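Local coordinates for octaprenyl-diphosphate synthase (Roseobacter denitrificans, PDB 4JXN), which probably builds all-trans-octaprenyl diphosphate from farnesyl diphosphate and isopentenyl diphosphate with magnesium, supplying the precursor for the side chain of isoprenoid quinones, at residues T82-F85 with I86-T90; F126-S129 with F130-M133; A167-E170 with E171-L174; K256-A259 with E260-A263. All coordinates share one frame; numbering follows the deposited sequence.

Contact 1 (T82-F85 with I86-T90); sequences TVEF and IHTAT
Glu84 and Thr88 meet one helical turn apart, and the carbonyl oxygen of Glu84 takes two bonds from the threonine. Thr88 N reaches Glu84 O at 2.8 Å in an almost straight bond (179°). The hydroxyl Thr88 OG1 donates to the same Glu84 O at 2.9 Å, from above the carbonyl plane. Its chi1 of -49° sets OG1 next to the threonine's own backbone N, which is why both donors find one oxygen. Ordinary helical bonds run to either side of this pair, from Ile86 N to Thr82 O and from Ala89 N to Phe85 O.

The side chain of Glu84 bends at chi2 and lies alongside His87. Its OE1 sits 3.6 Å from His87 ND1 at the ring edge, with carboxylate and ring planes nearly perpendicular. That gap is too long to pair them, and the buried ND1 has no partner in the model. The charge of Glu84 is answered by Arg56 through OE2. Thr82 sends OG1 back to Asn78 O, leaving its methyl CG2 to touch Ile86 CD1 at 3.7 Å.

This is the interior of helix 75-94, which in this family runs into the first aspartate-rich motif. Folding the Thr88 hydroxyl onto its own helix settles that polar group within a buried wall, while the salt bridge to Arg56 would probably keep Glu84 ionised there.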
ATOM      1  N   THR A  82      10.041  -0.297   9.786  1.00 56.05           N
ATOM      2  CA  THR A  82       8.846   0.269   9.131  1.00 46.08           C
ATOM      3  C   THR A  82       9.208   1.424   8.210  1.00 55.62           C
ATOM      4  O   THR A  82       8.769   1.485   7.052  1.00 59.10           O
ATOM      5  CB  THR A  82       7.864   0.791  10.189  1.00 59.87           C
ATOM      6  OG1 THR A  82       7.534  -0.268  11.098  1.00 46.94           O
ATOM      7  CG2 THR A  82       6.597   1.341   9.560  1.00 81.29           C
ATOM      8  N   VAL A  83      10.014   2.342   8.730  1.00 58.11           N
ATOM      9  CA  VAL A  83      10.444   3.502   7.961  1.00 51.26           C
ATOM     10  C   VAL A  83      11.124   3.068   6.654  1.00 50.47           C
ATOM     11  O   VAL A  83      10.811   3.609   5.587  1.00 54.65           O
ATOM     12  CB  VAL A  83      11.349   4.433   8.804  1.00 57.85           C
ATOM     13  CG1 VAL A  83      12.097   5.418   7.916  1.00 70.31           C
ATOM     14  CG2 VAL A  83      10.523   5.177   9.854  1.00 62.05           C
ATOM     15  N   GLU A  84      12.047   2.105   6.721  1.00 57.97           N
ATOM     16  CA  GLU A  84      12.716   1.657   5.491  1.00 76.01           C
ATOM     17  C   GLU A  84      11.757   0.889   4.588  1.00 55.88           C
ATOM     18  O   GLU A  84      11.725   1.130   3.373  1.00 85.68           O
ATOM     19  CB  GLU A  84      14.006   0.852   5.750  1.00 70.77           C
ATOM     20  CG  GLU A  84      15.277   1.658   5.470  1.00122.03           C
ATOM     21  CD  GLU A  84      15.287   2.373   4.112  1.00154.69           C
ATOM     22  OE1 GLU A  84      15.628   3.587   4.036  1.00 62.44           O
ATOM     23  OE2 GLU A  84      14.957   1.723   3.100  1.00117.54           O
ATOM     24  N   PHE A  85      10.961  -0.011   5.172  1.00 69.79           N
ATOM     25  CA  PHE A  85       9.944  -0.726   4.387  1.00 56.81           C
ATOM     26  C   PHE A  85       9.124   0.254   3.581  1.00 71.01           C
ATOM     27  O   PHE A  85       8.988   0.119   2.360  1.00 59.81           O
ATOM     28  CB  PHE A  85       9.049  -1.599   5.277  1.00 61.45           C
ATOM     29  CG  PHE A  85       9.614  -2.977   5.542  1.00 55.54           C
ATOM     30  CD1 PHE A  85      10.105  -3.759   4.491  1.00 70.40           C
ATOM     31  CD2 PHE A  85       9.642  -3.504   6.825  1.00 74.74           C
ATOM     32  CE1 PHE A  85      10.612  -5.032   4.719  1.00 54.71           C
ATOM     33  CE2 PHE A  85      10.156  -4.774   7.061  1.00 68.42           C
ATOM     34  CZ  PHE A  85      10.635  -5.539   6.007  1.00 67.32           C
ATOM     35  N   ILE A  86       8.636   1.286   4.253  1.00 61.39           N
ATOM     36  CA  ILE A  86       7.847   2.309   3.571  1.00 64.27           C
ATOM     37  C   ILE A  86       8.620   3.059   2.479  1.00 66.04           C
ATOM     38  O   ILE A  86       8.058   3.386   1.420  1.00 65.10           O
ATOM     39  CB  ILE A  86       7.274   3.316   4.584  1.00 69.00           C
ATOM     40  CG1 ILE A  86       6.182   2.636   5.414  1.00 75.61           C
ATOM     41  CG2 ILE A  86       6.722   4.546   3.873  1.00 61.13           C
ATOM     42  CD1 ILE A  86       5.725   3.429   6.616  1.00 52.00           C
ATOM     43  N   HIS A  87       9.886   3.379   2.734  1.00 66.27           N
ATOM     44  CA  HIS A  87      10.657   4.104   1.737  1.00 61.10           C
ATOM     45  C   HIS A  87      10.846   3.228   0.489  1.00 51.55           C
ATOM     46  O   HIS A  87      10.610   3.682  -0.630  1.00 73.29           O
ATOM     47  CB  HIS A  87      12.014   4.563   2.275  1.00 64.57           C
ATOM     48  CG  HIS A  87      12.819   5.311   1.256  1.00 51.15           C
ATOM     49  ND1 HIS A  87      14.168   5.102   1.064  1.00 81.84           N
ATOM     50  CD2 HIS A  87      12.443   6.229   0.333  1.00 70.27           C
ATOM     51  CE1 HIS A  87      14.594   5.882   0.087  1.00 69.56           C
ATOM     52  NE2 HIS A  87      13.567   6.573  -0.375  1.00 97.81           N
ATOM     53  N   THR A  88      11.247   1.974   0.706  1.00 67.10           N
ATOM     54  CA  THR A  88      11.468   1.019  -0.376  1.00 52.08           C
ATOM     55  C   THR A  88      10.211   0.792  -1.217  1.00 76.70           C
ATOM     56  O   THR A  88      10.249   0.912  -2.446  1.00 70.49           O
ATOM     57  CB  THR A  88      11.955  -0.340   0.159  1.00 76.86           C
ATOM     58  OG1 THR A  88      13.037  -0.138   1.074  1.00 64.06           O
ATOM     59  CG2 THR A  88      12.422  -1.236  -0.983  1.00 89.62           C
ATOM     60  N   ALA A  89       9.104   0.479  -0.551  1.00 61.01           N
ATOM     61  CA  ALA A  89       7.837   0.210  -1.247  1.00 76.66           C
ATOM     62  C   ALA A  89       7.458   1.378  -2.150  1.00 52.65           C
ATOM     63  O   ALA A  89       6.965   1.187  -3.266  1.00 92.24           O
ATOM     64  CB  ALA A  89       6.713  -0.082  -0.243  1.00 48.18           C
ATOM     65  N   THR A  90       7.667   2.590  -1.640  1.00 69.49           N
ATOM     66  CA  THR A  90       7.426   3.822  -2.395  1.00 66.26           C
ATOM     67  C   THR A  90       8.337   3.927  -3.634  1.00 70.99           C
ATOM     68  O   THR A  90       7.907   4.411  -4.691  1.00 68.78           O
ATOM     69  CB  THR A  90       7.591   5.071  -1.480  1.00 76.70           C
ATOM     70  OG1 THR A  90       6.424   5.216  -0.658  1.00 83.88           O
ATOM     71  CG2 THR A  90       7.783   6.354  -2.290  1.00 70.25           C
TER

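Contact 2 (F126-S129 with F130-M133); sequences FSRS and FQLM
Over one face of the Arg128 guanidinium lies the amide oxygen of Gln131, with the amide plane turned almost perpendicular (87°) to it. The two side chains run alongside each other, and Gln131 OE1 comes to 3.2 Å from Arg128 CD and 3.3 Å from Arg128 NE. The angle at NE is too poor for a hydrogen bond, so OE1 stays over the face and forms no in-plane bond. The other end of the amide, NE2, is held by Asn147 of the second subunit. Two more flat groups pack edge-to-face: Phe126 with His93, and Phe130 with Phe130 of the second subunit.

On the backbone, Phe126 O accepts twice, from Phe130 N at 3.0 Å and from Ser129 OG. With chi1 at 74°, Ser129 tucks OG back over the preceding turn, in the plane of the Phe126 carbonyl and on a lone pair. The modelled separation is unusually short, and its exact value is doubtful. Met133 lays its chain over Ser129 O, its methyl CE 3.6 Å from that oxygen.

Helix 116-134 thus offers one side to helix 75-94 and another to the dimer partner. At that subunit boundary Gln131 divides its amide: NE2 spends its hydrogen bond on the neighbouring subunit, while OE1 would bring some favourable electrostatics to the nearby arginine.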
ATOM      1  N   PHE A 126       4.657  -2.686   2.448  1.00 52.02           N
ATOM      2  CA  PHE A 126       3.677  -1.871   3.165  1.00 44.12           C
ATOM      3  C   PHE A 126       2.966  -2.712   4.220  1.00 72.83           C
ATOM      4  O   PHE A 126       2.930  -2.344   5.390  1.00 65.14           O
ATOM      5  CB  PHE A 126       2.598  -1.295   2.234  1.00 68.83           C
ATOM      6  CG  PHE A 126       3.053  -0.166   1.346  1.00 61.14           C
ATOM      7  CD1 PHE A 126       4.001   0.769   1.762  1.00 69.73           C
ATOM      8  CD2 PHE A 126       2.459   0.006   0.089  1.00 87.32           C
ATOM      9  CE1 PHE A 126       4.377   1.818   0.926  1.00108.77           C
ATOM     10  CE2 PHE A 126       2.832   1.051  -0.745  1.00 89.37           C
ATOM     11  CZ  PHE A 126       3.794   1.958  -0.327  1.00 63.12           C
ATOM     12  N   SER A 127       2.404  -3.843   3.804  1.00 79.72           N
ATOM     13  CA  SER A 127       1.716  -4.726   4.742  1.00 71.94           C
ATOM     14  C   SER A 127       2.651  -5.106   5.887  1.00 47.60           C
ATOM     15  O   SER A 127       2.262  -5.063   7.056  1.00 85.66           O
ATOM     16  CB  SER A 127       1.183  -5.982   4.036  1.00 74.27           C
ATOM     17  OG  SER A 127       2.227  -6.771   3.501  1.00 68.58           O
ATOM     18  N   ARG A 128       3.891  -5.456   5.557  1.00 53.53           N
ATOM     19  CA  ARG A 128       4.879  -5.803   6.580  1.00 59.38           C
ATOM     20  C   ARG A 128       5.230  -4.615   7.482  1.00 72.66           C
ATOM     21  O   ARG A 128       5.390  -4.779   8.694  1.00 60.70           O
ATOM     22  CB  ARG A 128       6.140  -6.367   5.933  1.00 67.89           C
ATOM     23  CG  ARG A 128       5.946  -7.750   5.338  1.00105.24           C
ATOM     24  CD  ARG A 128       6.005  -8.825   6.406  1.00 90.47           C
ATOM     25  NE  ARG A 128       5.322 -10.042   5.981  1.00112.29           N
ATOM     26  CZ  ARG A 128       5.423 -11.217   6.598  1.00116.08           C
ATOM     27  NH1 ARG A 128       6.178 -11.357   7.685  1.00105.10           N
ATOM     28  NH2 ARG A 128       4.759 -12.265   6.119  1.00105.63           N
ATOM     29  N   SER A 129       5.325  -3.419   6.901  1.00 54.55           N
ATOM     30  CA  SER A 129       5.579  -2.210   7.690  1.00 70.81           C
ATOM     31  C   SER A 129       4.477  -1.984   8.738  1.00 58.73           C
ATOM     32  O   SER A 129       4.736  -1.541   9.847  1.00 58.79           O
ATOM     33  CB  SER A 129       5.720  -0.993   6.769  1.00 50.41           C
ATOM     34  OG  SER A 129       4.476  -0.565   6.242  1.00 70.62           O
ATOM     35  N   PHE A 130       3.253  -2.338   8.367  1.00 59.95           N
ATOM     36  CA  PHE A 130       2.059  -2.089   9.163  1.00 56.14           C
ATOM     37  C   PHE A 130       2.002  -3.043  10.358  1.00 52.04           C
ATOM     38  O   PHE A 130       1.700  -2.643  11.498  1.00 50.85           O
ATOM     39  CB  PHE A 130       0.847  -2.223   8.216  1.00 74.70           C
ATOM     40  CG  PHE A 130      -0.491  -2.035   8.864  1.00 82.22           C
ATOM     41  CD1 PHE A 130      -0.655  -1.231   9.983  1.00 80.93           C
ATOM     42  CD2 PHE A 130      -1.608  -2.646   8.310  1.00 85.59           C
ATOM     43  CE1 PHE A 130      -1.905  -1.069  10.553  1.00127.18           C
ATOM     44  CE2 PHE A 130      -2.860  -2.480   8.871  1.00 87.97           C
ATOM     45  CZ  PHE A 130      -3.007  -1.692   9.996  1.00 94.93           C
ATOM     46  N   GLN A 131       2.319  -4.302  10.084  1.00 52.69           N
ATOM     47  CA  GLN A 131       2.502  -5.320  11.113  1.00 66.99           C
ATOM     48  C   GLN A 131       3.494  -4.905  12.191  1.00 75.80           C
ATOM     49  O   GLN A 131       3.227  -5.098  13.380  1.00 61.38           O
ATOM     50  CB  GLN A 131       2.994  -6.620  10.473  1.00 55.11           C
ATOM     51  CG  GLN A 131       1.925  -7.371   9.703  1.00 65.34           C
ATOM     52  CD  GLN A 131       2.439  -8.678   9.127  1.00143.06           C
ATOM     53  OE1 GLN A 131       3.416  -8.706   8.364  1.00 68.27           O
ATOM     54  NE2 GLN A 131       1.777  -9.772   9.488  1.00 64.59           N
ATOM     55  N   LEU A 132       4.642  -4.369  11.766  1.00 67.57           N
ATOM     56  CA  LEU A 132       5.689  -3.885  12.696  1.00 62.38           C
ATOM     57  C   LEU A 132       5.229  -2.743  13.617  1.00 55.97           C
ATOM     58  O   LEU A 132       5.480  -2.782  14.825  1.00 58.48           O
ATOM     59  CB  LEU A 132       6.956  -3.457  11.929  1.00 61.83           C
ATOM     60  CG  LEU A 132       7.835  -4.611  11.435  1.00 60.50           C
ATOM     61  CD1 LEU A 132       8.756  -4.196  10.294  1.00 74.09           C
ATOM     62  CD2 LEU A 132       8.640  -5.179  12.589  1.00 63.03           C
ATOM     63  N   MET A 133       4.549  -1.735  13.067  1.00 58.58           N
ATOM     64  CA  MET A 133       4.081  -0.619  13.915  1.00 60.63           C
ATOM     65  C   MET A 133       3.016  -1.091  14.903  1.00 58.60           C
ATOM     66  O   MET A 133       2.980  -0.639  16.052  1.00 63.10           O
ATOM     67  CB  MET A 133       3.506   0.565  13.115  1.00 79.33           C
ATOM     68  CG  MET A 133       3.700   0.550  11.609  1.00 65.06           C
ATOM     69  SD  MET A 133       2.924   1.990  10.835  1.00 65.73           S
ATOM     70  CE  MET A 133       2.864   1.474   9.113  1.00 70.40           C
TER

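Contact 3 (A167-E170 with E171-L174); sequences ATTE and EVYL
A chi1 of 49° in Thr169 places OG1 between the backbone N and the carbonyl carbon, turned toward the first turn of the helix, where it meets Val172. Val172 in turn has chi1 170°, which puts CG2 beside its own backbone N and therefore close to the same hydroxyl. The oxygen consequently has two neighbours on one residue: Val172 N donates to Thr169 OG1 in a weak bond of 3.4 Å, and Val172 CG2 lies only 3.1 Å from Thr169 OG1, a tight approach. The two side chains cross at roughly a right angle.

Thr169 is thus the N-cap of helix 170-196, a long helix of the all-alpha prenyl synthase fold that follows the loop after helix 139-162. Its carbonyl begins the helical pattern, accepting from Tyr173 N at 3.2 Å and only weakly from Val172 N. The next bond is firmer, with Leu174 N reaching Glu170 O at 2.9 Å.

Just before the cap, Thr168 adds an apolar touch: its methyl CG2 rests 3.7 Å from Val172 CG1, again crossing nearly at right angles. The hydroxyl of Thr168 is turned to Asn165 O in the loop. Glu170, extended beyond CG, reaches helix 248-254, where OE2 forms a salt bridge with Lys252, and Tyr173 and Leu174 cover Ile251 and Met248 of that same helix.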
ATOM      1  N   ALA A 167       2.355  26.443 -14.277  1.00 75.44           N
ATOM      2  CA  ALA A 167       1.586  27.241 -13.326  1.00 75.24           C
ATOM      3  C   ALA A 167       2.088  27.041 -11.881  1.00120.10           C
ATOM      4  O   ALA A 167       1.828  27.877 -11.009  1.00 70.47           O
ATOM      5  CB  ALA A 167       0.106  26.896 -13.429  1.00 83.57           C
ATOM      6  N   THR A 168       2.803  25.937 -11.648  1.00 68.28           N
ATOM      7  CA  THR A 168       3.354  25.578 -10.332  1.00 83.37           C
ATOM      8  C   THR A 168       4.219  26.665  -9.675  1.00103.64           C
ATOM      9  O   THR A 168       5.288  27.009 -10.182  1.00 85.39           O
ATOM     10  CB  THR A 168       4.233  24.313 -10.438  1.00 74.95           C
ATOM     11  OG1 THR A 168       3.547  23.294 -11.178  1.00 74.89           O
ATOM     12  CG2 THR A 168       4.607  23.788  -9.055  1.00 89.11           C
ATOM     13  N   THR A 169       3.759  27.189  -8.538  1.00 95.30           N
ATOM     14  CA  THR A 169       4.576  28.077  -7.713  1.00 98.25           C
ATOM     15  C   THR A 169       5.578  27.262  -6.900  1.00 74.66           C
ATOM     16  O   THR A 169       5.524  26.030  -6.876  1.00 62.60           O
ATOM     17  CB  THR A 169       3.719  28.913  -6.737  1.00118.39           C
ATOM     18  OG1 THR A 169       2.800  28.058  -6.042  1.00 74.05           O
ATOM     19  CG2 THR A 169       2.952  29.991  -7.487  1.00101.85           C
ATOM     20  N   GLU A 170       6.511  27.958  -6.258  1.00 66.94           N
ATOM     21  CA  GLU A 170       7.416  27.327  -5.307  1.00 97.94           C
ATOM     22  C   GLU A 170       6.649  26.789  -4.118  1.00 77.99           C
ATOM     23  O   GLU A 170       6.955  25.705  -3.621  1.00 75.28           O
ATOM     24  CB  GLU A 170       8.446  28.321  -4.795  1.00 78.23           C
ATOM     25  CG  GLU A 170       9.599  28.561  -5.737  1.00 76.14           C
ATOM     26  CD  GLU A 170      10.693  29.331  -5.054  1.00112.72           C
ATOM     27  OE1 GLU A 170      11.454  28.698  -4.292  1.00117.30           O
ATOM     28  OE2 GLU A 170      10.766  30.562  -5.266  1.00 98.83           O
ATOM     29  N   GLU A 171       5.663  27.555  -3.657  1.00 86.40           N
ATOM     30  CA  GLU A 171       4.850  27.141  -2.518  1.00100.16           C
ATOM     31  C   GLU A 171       4.166  25.799  -2.792  1.00 88.03           C
ATOM     32  O   GLU A 171       3.975  25.006  -1.881  1.00 72.60           O
ATOM     33  CB  GLU A 171       3.814  28.210  -2.178  1.00 84.80           C
ATOM     34  CG  GLU A 171       3.135  27.999  -0.830  1.00136.29           C
ATOM     35  CD  GLU A 171       1.880  28.834  -0.675  1.00 98.21           C
ATOM     36  OE1 GLU A 171       0.768  28.271  -0.807  1.00 97.05           O
ATOM     37  OE2 GLU A 171       2.005  30.053  -0.438  1.00139.58           O
ATOM     38  N   VAL A 172       3.813  25.553  -4.051  1.00 90.01           N
ATOM     39  CA  VAL A 172       3.227  24.281  -4.465  1.00 58.67           C
ATOM     40  C   VAL A 172       4.268  23.176  -4.571  1.00 69.90           C
ATOM     41  O   VAL A 172       3.960  21.998  -4.360  1.00 77.22           O
ATOM     42  CB  VAL A 172       2.518  24.418  -5.832  1.00 93.20           C
ATOM     43  CG1 VAL A 172       2.109  23.053  -6.381  1.00 71.19           C
ATOM     44  CG2 VAL A 172       1.309  25.334  -5.713  1.00117.87           C
ATOM     45  N   TYR A 173       5.491  23.540  -4.938  1.00 75.15           N
ATOM     46  CA  TYR A 173       6.576  22.561  -5.000  1.00 72.60           C
ATOM     47  C   TYR A 173       6.944  22.069  -3.589  1.00 52.31           C
ATOM     48  O   TYR A 173       7.229  20.880  -3.393  1.00 64.02           O
ATOM     49  CB  TYR A 173       7.808  23.140  -5.718  1.00 63.94           C
ATOM     50  CG  TYR A 173       8.941  22.142  -5.849  1.00 54.76           C
ATOM     51  CD1 TYR A 173       8.744  20.926  -6.505  1.00 68.65           C
ATOM     52  CD2 TYR A 173      10.195  22.393  -5.285  1.00 59.23           C
ATOM     53  CE1 TYR A 173       9.762  19.991  -6.609  1.00 77.18           C
ATOM     54  CE2 TYR A 173      11.224  21.459  -5.385  1.00 53.96           C
ATOM     55  CZ  TYR A 173      11.003  20.260  -6.048  1.00 68.87           C
ATOM     56  OH  TYR A 173      12.012  19.314  -6.154  1.00 77.52           O
ATOM     57  N   LEU A 174       6.931  22.982  -2.615  1.00 61.76           N
ATOM     58  CA  LEU A 174       7.225  22.636  -1.208  1.00 89.53           C
ATOM     59  C   LEU A 174       6.276  21.559  -0.673  1.00 72.90           C
ATOM     60  O   LEU A 174       6.707  20.661   0.051  1.00 73.34           O
ATOM     61  CB  LEU A 174       7.193  23.888  -0.320  1.00 75.67           C
ATOM     62  CG  LEU A 174       8.485  24.724  -0.189  1.00 68.73           C
ATOM     63  CD1 LEU A 174       9.432  24.617  -1.384  1.00 96.55           C
ATOM     64  CD2 LEU A 174       8.152  26.187   0.102  1.00 86.10           C
TER

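Contact 4 (K256-A259 with E260-A263); sequences KADA and EERA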
ATOM      1  N   LYS A 256      10.642  34.016 -13.900  1.00 73.65           N
ATOM      2  CA  LYS A 256      11.177  35.259 -14.465  1.00 75.95           C
ATOM      3  C   LYS A 256      11.207  35.291 -15.993  1.00 50.24           C
ATOM      4  O   LYS A 256      11.785  36.207 -16.602  1.00 77.59           O
ATOM      5  CB  LYS A 256      12.566  35.492 -13.896  1.00 51.40           C
ATOM      6  CG  LYS A 256      12.498  36.103 -12.511  1.00 93.88           C
ATOM      7  CD  LYS A 256      13.698  35.706 -11.691  1.00 48.03           C
ATOM      8  CE  LYS A 256      13.886  36.609 -10.488  1.00 70.48           C
ATOM      9  NZ  LYS A 256      15.178  36.312  -9.827  1.00 71.32           N
ATOM     10  N   ALA A 257      10.565  34.296 -16.600  1.00100.09           N
ATOM     11  CA  ALA A 257      10.554  34.138 -18.045  1.00 46.78           C
ATOM     12  C   ALA A 257       9.748  35.242 -18.716  1.00 67.97           C
ATOM     13  O   ALA A 257       8.567  35.425 -18.420  1.00118.69           O
ATOM     14  CB  ALA A 257       9.975  32.776 -18.417  1.00 74.78           C
ATOM     15  N   ASP A 258      10.405  35.977 -19.610  1.00 81.90           N
ATOM     16  CA  ASP A 258       9.706  36.807 -20.587  1.00 90.30           C
ATOM     17  C   ASP A 258       9.037  35.910 -21.635  1.00 75.15           C
ATOM     18  O   ASP A 258       9.125  34.673 -21.565  1.00 73.50           O
ATOM     19  CB  ASP A 258      10.672  37.799 -21.254  1.00 79.87           C
ATOM     20  CG  ASP A 258      11.760  37.109 -22.079  1.00 77.64           C
ATOM     21  OD1 ASP A 258      11.697  35.881 -22.264  1.00 77.66           O
ATOM     22  OD2 ASP A 258      12.692  37.799 -22.538  1.00 64.35           O
ATOM     23  N   ALA A 259       8.382  36.538 -22.608  1.00 94.26           N
ATOM     24  CA  ALA A 259       7.679  35.820 -23.672  1.00 79.51           C
ATOM     25  C   ALA A 259       8.592  34.855 -24.427  1.00 60.64           C
ATOM     26  O   ALA A 259       8.229  33.696 -24.668  1.00 73.55           O
ATOM     27  CB  ALA A 259       7.061  36.814 -24.636  1.00 70.95           C
ATOM     28  N   GLU A 260       9.772  35.344 -24.798  1.00 83.93           N
ATOM     29  CA  GLU A 260      10.775  34.535 -25.493  1.00 60.20           C
ATOM     30  C   GLU A 260      11.104  33.272 -24.689  1.00 51.76           C
ATOM     31  O   GLU A 260      11.071  32.155 -25.215  1.00 68.49           O
ATOM     32  CB  GLU A 260      12.057  35.358 -25.727  1.00 55.90           C
ATOM     33  CG  GLU A 260      13.029  34.735 -26.726  1.00 98.77           C
ATOM     34  CD  GLU A 260      14.442  35.289 -26.614  1.00 93.02           C
ATOM     35  OE1 GLU A 260      15.396  34.479 -26.579  1.00 77.66           O
ATOM     36  OE2 GLU A 260      14.605  36.527 -26.556  1.00 63.17           O
ATOM     37  N   GLU A 261      11.401  33.463 -23.405  1.00 83.45           N
ATOM     38  CA  GLU A 261      11.806  32.371 -22.516  1.00 62.50           C
ATOM     39  C   GLU A 261      10.648  31.456 -22.157  1.00 59.67           C
ATOM     40  O   GLU A 261      10.814  30.234 -22.070  1.00 68.85           O
ATOM     41  CB  GLU A 261      12.437  32.935 -21.248  1.00 58.29           C
ATOM     42  CG  GLU A 261      13.742  33.659 -21.523  1.00 49.20           C
ATOM     43  CD  GLU A 261      14.342  34.316 -20.302  1.00 84.65           C
ATOM     44  OE1 GLU A 261      14.016  33.915 -19.162  1.00 57.12           O
ATOM     45  OE2 GLU A 261      15.165  35.230 -20.491  1.00 70.56           O
ATOM     46  N   ARG A 262       9.473  32.047 -21.956  1.00 71.96           N
ATOM     47  CA  ARG A 262       8.274  31.262 -21.704  1.00 65.00           C
ATOM     48  C   ARG A 262       8.058  30.259 -22.846  1.00 64.77           C
ATOM     49  O   ARG A 262       7.828  29.070 -22.602  1.00 72.33           O
ATOM     50  CB  ARG A 262       7.060  32.183 -21.516  1.00 89.64           C
ATOM     51  CG  ARG A 262       5.836  31.509 -20.894  1.00109.85           C
ATOM     52  CD  ARG A 262       5.175  32.393 -19.834  1.00 93.80           C
ATOM     53  NE  ARG A 262       5.758  32.188 -18.502  1.00175.28           N
ATOM     54  CZ  ARG A 262       5.664  33.037 -17.474  1.00157.15           C
ATOM     55  NH1 ARG A 262       6.239  32.724 -16.312  1.00 80.93           N
ATOM     56  NH2 ARG A 262       5.011  34.195 -17.586  1.00144.82           N
ATOM     57  N   ALA A 263       8.173  30.726 -24.088  1.00 86.39           N
ATOM     58  CA  ALA A 263       7.980  29.857 -25.255  1.00 50.87           C
ATOM     59  C   ALA A 263       8.909  28.667 -25.213  1.00 51.01           C
ATOM     60  O   ALA A 263       8.499  27.537 -25.504  1.00 70.04           O
ATOM     61  CB  ALA A 263       8.178  30.640 -26.545  1.00 74.87           C
TER
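Asp258 OD1 accepts from Glu261 N at 2.7 Å, a nearly straight bond (164°) that comes close to the carboxylate's C-O direction. This is a classic aspartate N-cap: chi1 of 64° swings the carboxylate forward over the opening turn of helix 259-270. The same residue also supplies its carbonyl, Asp258 O, to Arg262 N at 2.7 Å, and Ala259 O takes Ala263 N one step further on. Asp258 therefore meets two successive amides, one by side chain and one by backbone.

Around the cap, Glu261 passes across the aspartate at about a right angle, with its CG 3.1 Å from Asp258 OD1. Ala257 fills the next place: its CB touches Glu261 CB at 3.8 Å and lies 3.6 Å from Arg262 N. Arg262 bends at chi2 and chi3 and folds back, bringing the centre of its guanidinium over Ala257 O, which stands 3.8 Å above the plane.

Farther out, Glu261 OE1 is hydrogen-bonded to His289 NE2, and OE2 forms a long, weak ion pair with Lys288. These partners hold the glutamate's end and tie the start of helix 259-270 to the end of helix 278-288 and the short link that follows. With Asp258 OD1 and Glu261 OE2 3.9 Å apart, the two acids probably repel mildly, a cost that the positive helix start and the lysine should ease.

From the N terminus the four contacts follow in series. Each is a single unbroken run of chain whose bonds reach three or four residues on, so none closes a long loop and none nests or crosses. Contact 1 lies within helix 75-94 and contact 2 within helix 116-134, the next helix along. These two touch: Ala89 CB packs on Phe126 CE1 at 3.2 Å, and Phe85 CE2 meets Leu132 CD1 at 3.6 Å. Contact 3 opens helix 170-196 on the opposite side of the chain's centre from contact 1, their centres about 26 Å apart. Contact 4 opens helix 259-270, its centre about 18 Å from that of contact 3, and helix 248-254, which packs on 170-174, leads into its loop.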